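Local atomic coordinates of response regulator (Pseudomonas putida, PDB entry 3HDV), a protein that probably relays signals in a two-component system, its receiver domain taking up a phosphoryl group passed on by a sensor kinase. Residues V18-E21 / A22-Y26; G39-E42 / A43-L47; Q63-S66 / G67-I71. All coordinates share one frame; numbering follows the deposited sequence.

How the contacts relate
All three contacts are local arrangements along helices of one receiver domain or at their N-terminal ends; its five-stranded parallel sheet has the order 2-1-3-4-5. Contact 1, on helix 17-29, stands apart: its centre is about 17 Å from that of contact 2 and about 19 Å from that of contact 3, and its nearest atoms stay about 6 and 9 Å from theirs. Contacts 2 and 3 have centres about 10 Å apart and touch directly, through a salt bridge from Arg44 NH2 to Glu65 OE1 of 2.8 Å and through packing of Ala40 and Ala43 on Leu70. Contact 3 lies in the region following strand 53-58, soon after Asp59, the predicted phosphorylation site.

Contact 1 (V18-E21 / A22-Y26); sequences VNRE and ALILY
Val18 to Leu25 form regular alpha-helix, each carbonyl of 18-21 accepting from the amide four residues on; all four N-to-O distances are 3.0 Å, from Ala22 N to Val18 O through to Leu25 N to Glu21 O, and the straightest, Leu23 N to Asn19 O, has an N-H...O angle of 167°. Ile24 makes several of the side-chain contacts. With CG1 anti to its carbonyl carbon (chi1 -70°), the longer branch runs back beside the preceding turn, where Ile24 CG1 lies 3.4 Å from Arg20 O. Its terminal CD1 comes 4.1 Å from Glu21 OE1, because Glu21 bends at chi2 (-63°) and lays its carboxylate alongside the isoleucine, both chains pointing the same way. On another flank Ala22 CB sits 3.5 Å from Val18 O. The amide of Asn19 and the guanidinium of Arg20 turn from the helix to Asp14, ND2 bonding to its carboxylate and NH1 to its backbone O. Arg20, Leu23 and Ile24 also rest on Val12 of strand 9-13, while Val18 and Ala22 pack on Asn16 of the second subunit. No side-chain hydrogen bond joins the two segments: the backbone supplies the polar cohesion here, the side chains contribute van der Waals contact, and the polar ends of Asn19 and Arg20 tie this turn to Asp14, just beyond strand 9-13.

Contact 2 (G39-E42 / A43-L47); sequences GAEE and ARLYL
The Arg44 guanidinium has Ala40 O over the centre of one face, 3.7 Å above the plane, and Glu41 OE1 at its edge, practically in plane. Along that edge Arg44 NH2 donates to Glu41 OE1 at 3.1 Å with an N-H...O angle of 159°, a salt bridge, while Arg44 NE reaches the same oxygen only weakly at 3.4 Å. The two side chains meet at about a right angle with their planes turned 45° apart, and OE1 is met from above the carboxylate plane, 48° out of it. Arg44 bends at chi3, which brings its flat end back over the first turn of helix 40-49. There Ala40 O, beneath the guanidinium, also accepts from Arg44 N at 2.9 Å. The other carboxylate oxygen faces a hydrocarbon: Glu41 OE2 lies 4.0 Å from Leu45 CG. Gly39 occupies the N-cap position, its O accepting from Ala43 N at 2.9 Å, and Glu42 OE1 turns back to the amide of Asp38. Arg44 has further partners in Glu65, salt-bridged to NH2, and Thr73, bonded to NH1. A leucine in place of Arg44 would probably deprive Glu41 and Glu65 of their shared cation and set the Glu41 carboxylate free to turn. Arg44 is thus shared by two carboxylates, whose charges it probably offsets only in part, and its salt bridges to Glu41 and Glu65 connect helix 40-49 with the loop before helix 67-75.

Contact 3 (Q63-S66 / G67-I71); sequences QPES and GLDLI
Glu65 and Asp69 cross obliquely, their carboxylate planes 60° apart, and they meet through carbon: Glu65 CG and Asp69 CB are 3.7 Å apart, with Glu65 OE2 at the same distance from that CB. The charged ends diverge, Glu65 OE2 and Asp69 OD2 remaining 5.0 Å apart, and each is paired with an arginine, Glu65 with Arg44, which Glu41 shares, and Asp69 with Arg72; this probably tempers their repulsion. Ser66 stands between them in sequence and turns its hydroxyl onto the helix end. At chi1 77° its OG lies between the backbone N and the carbonyl carbon, and accepts from Asp69 N at 3.2 Å in a nearly straight bond (172°). Ser66 O meanwhile accepts from Leu70 N at 3.1 Å, starting the helical pattern. Two waters join in: one takes the Leu68 N-H at 2.9 Å and a weak bond from Ser66 OG, the other lies between Ser66 N and Asp69 OD2, unusually close to the latter. Ser66 is a classical N-cap residue, its OG making the capping bond to Asp69 N. It begins helix 67-75, which follows strand 53-58 in the CheY-like receiver fold.

Contact 1 (V18-E21 / A22-Y26)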
loop_
_atom_site.group_PDB
_atom_site.type_symbol
_atom_site.label_atom_id
_atom_site.label_comp_id
_atom_site.label_asym_id
_atom_site.label_seq_id
_atom_site.Cartn_x
_atom_site.Cartn_y
_atom_site.Cartn_z
ATOM N N VAL B 18 -1.500 1.737 6.539
ATOM C CA VAL B 18 -0.416 1.818 5.586
ATOM C C VAL B 18 -0.516 0.697 4.594
ATOM O O VAL B 18 -0.496 0.944 3.371
ATOM C CB VAL B 18 0.978 1.816 6.300
ATOM C CG1 VAL B 18 2.119 1.720 5.280
ATOM C CG2 VAL B 18 1.112 3.089 7.103
ATOM N N ASN B 19 -0.621 -0.534 5.072
ATOM C CA ASN B 19 -0.774 -1.661 4.178
ATOM C C ASN B 19 -2.056 -1.611 3.390
ATOM O O ASN B 19 -2.049 -1.833 2.224
ATOM C CB ASN B 19 -0.665 -3.028 4.843
ATOM C CG ASN B 19 -1.018 -4.193 3.849
ATOM O OD1 ASN B 19 -0.263 -4.504 2.923
ATOM N ND2 ASN B 19 -2.188 -4.790 4.033
ATOM N N ARG B 20 -3.147 -1.317 4.063
ATOM C CA ARG B 20 -4.434 -1.198 3.399
ATOM C C ARG B 20 -4.344 -0.263 2.215
ATOM O O ARG B 20 -4.725 -0.625 1.104
ATOM C CB ARG B 20 -5.496 -0.724 4.409
ATOM C CG ARG B 20 -6.981 -0.890 3.915
ATOM C CD ARG B 20 -7.922 -0.422 5.028
ATOM N NE ARG B 20 -7.763 0.993 5.404
ATOM C CZ ARG B 20 -7.459 1.402 6.653
ATOM N NH1 ARG B 20 -7.298 0.526 7.634
ATOM N NH2 ARG B 20 -7.356 2.687 6.933
ATOM N N GLU B 21 -3.858 0.961 2.449
ATOM C CA GLU B 21 -3.693 1.928 1.360
ATOM C C GLU B 21 -2.703 1.506 0.256
ATOM O O GLU B 21 -2.946 1.814 -0.911
ATOM C CB GLU B 21 -3.415 3.366 1.880
ATOM C CG GLU B 21 -4.690 4.009 2.618
ATOM C CD GLU B 21 -6.016 4.244 1.765
ATOM O OE1 GLU B 21 -6.007 4.455 0.473
ATOM O OE2 GLU B 21 -7.126 4.235 2.438
ATOM N N ALA B 22 -1.626 0.802 0.626
ATOM C CA ALA B 22 -0.613 0.266 -0.353
ATOM C C ALA B 22 -1.239 -0.708 -1.327
ATOM O O ALA B 22 -1.046 -0.591 -2.538
ATOM C CB ALA B 22 0.591 -0.365 0.344
ATOM N N LEU B 23 -2.049 -1.628 -0.806
ATOM C CA LEU B 23 -2.741 -2.614 -1.622
ATOM C C LEU B 23 -3.819 -1.952 -2.470
ATOM O O LEU B 23 -4.003 -2.297 -3.636
ATOM C CB LEU B 23 -3.349 -3.712 -0.765
ATOM C CG LEU B 23 -3.841 -5.019 -1.365
ATOM C CD1 LEU B 23 -2.821 -5.639 -2.442
ATOM C CD2 LEU B 23 -4.131 -6.040 -0.263
ATOM N N ILE B 24 -4.539 -0.996 -1.903
ATOM C CA ILE B 24 -5.530 -0.277 -2.747
ATOM C C ILE B 24 -4.832 0.409 -3.947
ATOM O O ILE B 24 -5.318 0.333 -5.088
ATOM C CB ILE B 24 -6.331 0.729 -1.939
ATOM C CG1 ILE B 24 -7.264 -0.041 -1.002
ATOM C CG2 ILE B 24 -7.057 1.666 -2.899
ATOM C CD1 ILE B 24 -7.962 0.843 0.072
ATOM N N LEU B 25 -3.701 1.064 -3.672
ATOM C CA LEU B 25 -2.907 1.693 -4.722
ATOM C C LEU B 25 -2.437 0.658 -5.781
ATOM O O LEU B 25 -2.474 0.921 -6.982
ATOM C CB LEU B 25 -1.687 2.410 -4.121
ATOM C CG LEU B 25 -0.732 3.028 -5.143
ATOM C CD1 LEU B 25 -1.456 4.153 -5.921
ATOM C CD2 LEU B 25 0.538 3.539 -4.437
ATOM N N TYR B 26 -1.951 -0.485 -5.322
ATOM C CA TYR B 26 -1.472 -1.513 -6.224
ATOM C C TYR B 26 -2.624 -1.964 -7.116
ATOM O O TYR B 26 -2.469 -1.989 -8.340
ATOM C CB TYR B 26 -0.824 -2.680 -5.473
ATOM C CG TYR B 26 -0.154 -3.692 -6.396
ATOM C CD1 TYR B 26 1.153 -3.479 -6.859
ATOM C CD2 TYR B 26 -0.838 -4.838 -6.834
ATOM C CE1 TYR B 26 1.773 -4.395 -7.746
ATOM C CE2 TYR B 26 -0.235 -5.765 -7.718
ATOM C CZ TYR B 26 1.072 -5.533 -8.164
ATOM O OH TYR B 26 1.690 -6.454 -9.006
#

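Contact 2 (G39-E42 / A43-L47)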
loop_
_atom_site.group_PDB
_atom_site.type_symbol
_atom_site.label_atom_id
_atom_site.label_comp_id
_atom_site.label_asym_id
_atom_site.label_seq_id
_atom_site.Cartn_x
_atom_site.Cartn_y
_atom_site.Cartn_z
ATOM N N GLY B 39 -11.406 -3.073 9.604
ATOM C CA GLY B 39 -11.634 -4.219 10.490
ATOM C C GLY B 39 -12.927 -4.920 10.135
ATOM O O GLY B 39 -13.581 -4.532 9.148
ATOM N N ALA B 40 -13.305 -5.948 10.908
ATOM C CA ALA B 40 -14.462 -6.768 10.568
ATOM C C ALA B 40 -15.807 -5.966 10.515
ATOM O O ALA B 40 -16.604 -6.151 9.602
ATOM C CB ALA B 40 -14.576 -7.961 11.496
ATOM N N GLU B 41 -16.037 -5.090 11.487
ATOM C CA GLU B 41 -17.271 -4.251 11.484
ATOM C C GLU B 41 -17.380 -3.355 10.257
ATOM O O GLU B 41 -18.392 -3.379 9.587
ATOM C CB GLU B 41 -17.434 -3.428 12.787
ATOM C CG GLU B 41 -18.945 -2.931 13.036
ATOM C CD GLU B 41 -20.018 -4.014 12.664
ATOM O OE1 GLU B 41 -20.004 -5.134 13.276
ATOM O OE2 GLU B 41 -20.854 -3.750 11.734
ATOM N N GLU B 42 -16.344 -2.590 9.928
ATOM C CA GLU B 42 -16.386 -1.793 8.721
ATOM C C GLU B 42 -16.501 -2.668 7.482
ATOM O O GLU B 42 -17.183 -2.284 6.514
ATOM C CB GLU B 42 -15.177 -0.878 8.612
ATOM C CG GLU B 42 -15.499 0.553 8.368
ATOM C CD GLU B 42 -14.423 1.277 7.571
ATOM O OE1 GLU B 42 -13.247 1.105 7.890
ATOM O OE2 GLU B 42 -14.771 1.999 6.594
ATOM N N ALA B 43 -15.876 -3.851 7.498
ATOM C CA ALA B 43 -16.012 -4.784 6.362
ATOM C C ALA B 43 -17.487 -5.155 6.158
ATOM O O ALA B 43 -17.954 -5.167 5.026
ATOM C CB ALA B 43 -15.185 -6.093 6.547
ATOM N N ARG B 44 -18.190 -5.530 7.239
ATOM C CA ARG B 44 -19.600 -5.968 7.135
ATOM C C ARG B 44 -20.500 -4.783 6.636
ATOM O O ARG B 44 -21.355 -4.956 5.767
ATOM C CB ARG B 44 -20.085 -6.546 8.471
ATOM C CG ARG B 44 -19.630 -7.973 8.734
ATOM C CD ARG B 44 -20.265 -8.530 10.021
ATOM N NE ARG B 44 -19.704 -7.839 11.160
ATOM C CZ ARG B 44 -18.749 -8.350 11.931
ATOM N NH1 ARG B 44 -18.261 -9.567 11.700
ATOM N NH2 ARG B 44 -18.270 -7.625 12.918
ATOM N N LEU B 45 -20.229 -3.577 7.108
ATOM C CA LEU B 45 -20.891 -2.381 6.565
ATOM C C LEU B 45 -20.734 -2.213 5.058
ATOM O O LEU B 45 -21.730 -2.048 4.345
ATOM C CB LEU B 45 -20.421 -1.123 7.286
ATOM C CG LEU B 45 -20.891 -1.040 8.744
ATOM C CD1 LEU B 45 -20.240 0.156 9.407
ATOM C CD2 LEU B 45 -22.456 -0.929 8.794
ATOM N N TYR B 46 -19.484 -2.228 4.580
ATOM C CA TYR B 46 -19.201 -2.065 3.183
ATOM C C TYR B 46 -19.971 -3.112 2.374
ATOM O O TYR B 46 -20.616 -2.793 1.359
ATOM C CB TYR B 46 -17.683 -2.174 2.899
ATOM C CG TYR B 46 -17.122 -0.890 2.353
ATOM C CD1 TYR B 46 -17.702 -0.332 1.246
ATOM C CD2 TYR B 46 -16.061 -0.209 2.962
ATOM C CE1 TYR B 46 -17.251 0.850 0.697
ATOM C CE2 TYR B 46 -15.574 1.022 2.389
ATOM C CZ TYR B 46 -16.190 1.509 1.247
ATOM O OH TYR B 46 -15.855 2.700 0.607
ATOM N N LEU B 47 -19.901 -4.360 2.838
ATOM C CA LEU B 47 -20.570 -5.463 2.151
ATOM C C LEU B 47 -22.092 -5.251 2.054
ATOM O O LEU B 47 -22.690 -5.520 1.010
ATOM C CB LEU B 47 -20.263 -6.802 2.820
ATOM C CG LEU B 47 -18.807 -7.288 2.682
ATOM C CD1 LEU B 47 -18.605 -8.525 3.529
ATOM C CD2 LEU B 47 -18.455 -7.551 1.245
#

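Contact 3 (Q63-S66 / G67-I71)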
loop_
_atom_site.group_PDB
_atom_site.type_symbol
_atom_site.label_atom_id
_atom_site.label_comp_id
_atom_site.label_asym_id
_atom_site.label_seq_id
_atom_site.Cartn_x
_atom_site.Cartn_y
_atom_site.Cartn_z
ATOM N N GLN B 63 -7.503 -6.364 15.117
ATOM C CA GLN B 63 -8.152 -5.998 16.372
ATOM C C GLN B 63 -9.203 -4.947 16.062
ATOM O O GLN B 63 -8.908 -4.025 15.314
ATOM C CB GLN B 63 -7.137 -5.404 17.371
ATOM C CG GLN B 63 -5.974 -6.332 17.787
ATOM C CD GLN B 63 -6.384 -7.543 18.656
ATOM O OE1 GLN B 63 -7.571 -7.870 18.784
ATOM N NE2 GLN B 63 -5.385 -8.208 19.267
ATOM N N PRO B 64 -10.394 -5.031 16.684
ATOM C CA PRO B 64 -10.835 -5.984 17.724
ATOM C C PRO B 64 -11.377 -7.363 17.334
ATOM O O PRO B 64 -11.466 -8.243 18.197
ATOM C CB PRO B 64 -11.907 -5.184 18.509
ATOM C CG PRO B 64 -12.463 -4.219 17.538
ATOM C CD PRO B 64 -11.366 -3.940 16.483
ATOM N N GLU B 65 -11.729 -7.569 16.069
ATOM C CA GLU B 65 -12.226 -8.863 15.629
ATOM C C GLU B 65 -11.322 -9.412 14.494
ATOM O O GLU B 65 -10.944 -8.691 13.570
ATOM C CB GLU B 65 -13.671 -8.721 15.187
ATOM C CG GLU B 65 -14.386 -9.993 14.785
ATOM C CD GLU B 65 -15.825 -9.723 14.409
ATOM O OE1 GLU B 65 -16.312 -8.576 14.650
ATOM O OE2 GLU B 65 -16.471 -10.650 13.869
ATOM N N SER B 66 -11.006 -10.699 14.580
ATOM C CA SER B 66 -10.006 -11.321 13.707
ATOM C C SER B 66 -10.595 -11.585 12.310
ATOM O O SER B 66 -11.829 -11.573 12.122
ATOM C CB SER B 66 -9.527 -12.622 14.322
ATOM O OG SER B 66 -10.510 -13.615 14.109
ATOM N N GLY B 67 -9.710 -11.840 11.336
ATOM C CA GLY B 67 -10.162 -12.197 9.986
ATOM C C GLY B 67 -10.903 -13.505 9.965
ATOM O O GLY B 67 -11.845 -13.683 9.164
ATOM N N LEU B 68 -10.532 -14.446 10.829
ATOM C CA LEU B 68 -11.264 -15.704 10.844
ATOM C C LEU B 68 -12.747 -15.497 11.287
ATOM O O LEU B 68 -13.666 -16.042 10.675
ATOM C CB LEU B 68 -10.580 -16.749 11.721
ATOM C CG LEU B 68 -11.287 -18.023 12.111
ATOM C CD1 LEU B 68 -11.768 -18.790 10.924
ATOM C CD2 LEU B 68 -10.387 -18.892 13.028
ATOM N N ASP B 69 -12.960 -14.721 12.335
ATOM C CA ASP B 69 -14.330 -14.444 12.797
ATOM C C ASP B 69 -15.105 -13.692 11.712
ATOM O O ASP B 69 -16.278 -13.977 11.499
ATOM C CB ASP B 69 -14.306 -13.606 14.073
ATOM C CG ASP B 69 -14.030 -14.431 15.326
ATOM O OD1 ASP B 69 -14.256 -15.647 15.320
ATOM O OD2 ASP B 69 -13.600 -13.847 16.331
ATOM N N LEU B 70 -14.470 -12.742 11.020
ATOM C CA LEU B 70 -15.146 -12.005 9.954
ATOM C C LEU B 70 -15.605 -12.952 8.859
ATOM O O LEU B 70 -16.762 -12.913 8.426
ATOM C CB LEU B 70 -14.249 -10.911 9.377
ATOM C CG LEU B 70 -14.644 -10.299 8.014
ATOM C CD1 LEU B 70 -16.003 -9.534 8.109
ATOM C CD2 LEU B 70 -13.571 -9.358 7.482
ATOM N N ILE B 71 -14.719 -13.825 8.405
ATOM C CA ILE B 71 -15.072 -14.815 7.411
ATOM C C ILE B 71 -16.245 -15.710 7.842
ATOM O O ILE B 71 -17.161 -15.956 7.061
ATOM C CB ILE B 71 -13.809 -15.680 6.981
ATOM C CG1 ILE B 71 -12.773 -14.740 6.346
ATOM C CG2 ILE B 71 -14.217 -16.794 6.029
ATOM C CD1 ILE B 71 -11.372 -15.352 6.114
HETATM O O HOH W 1 -8.058 -14.768 12.306
HETATM O O HOH W 2 -11.853 -12.100 16.938
#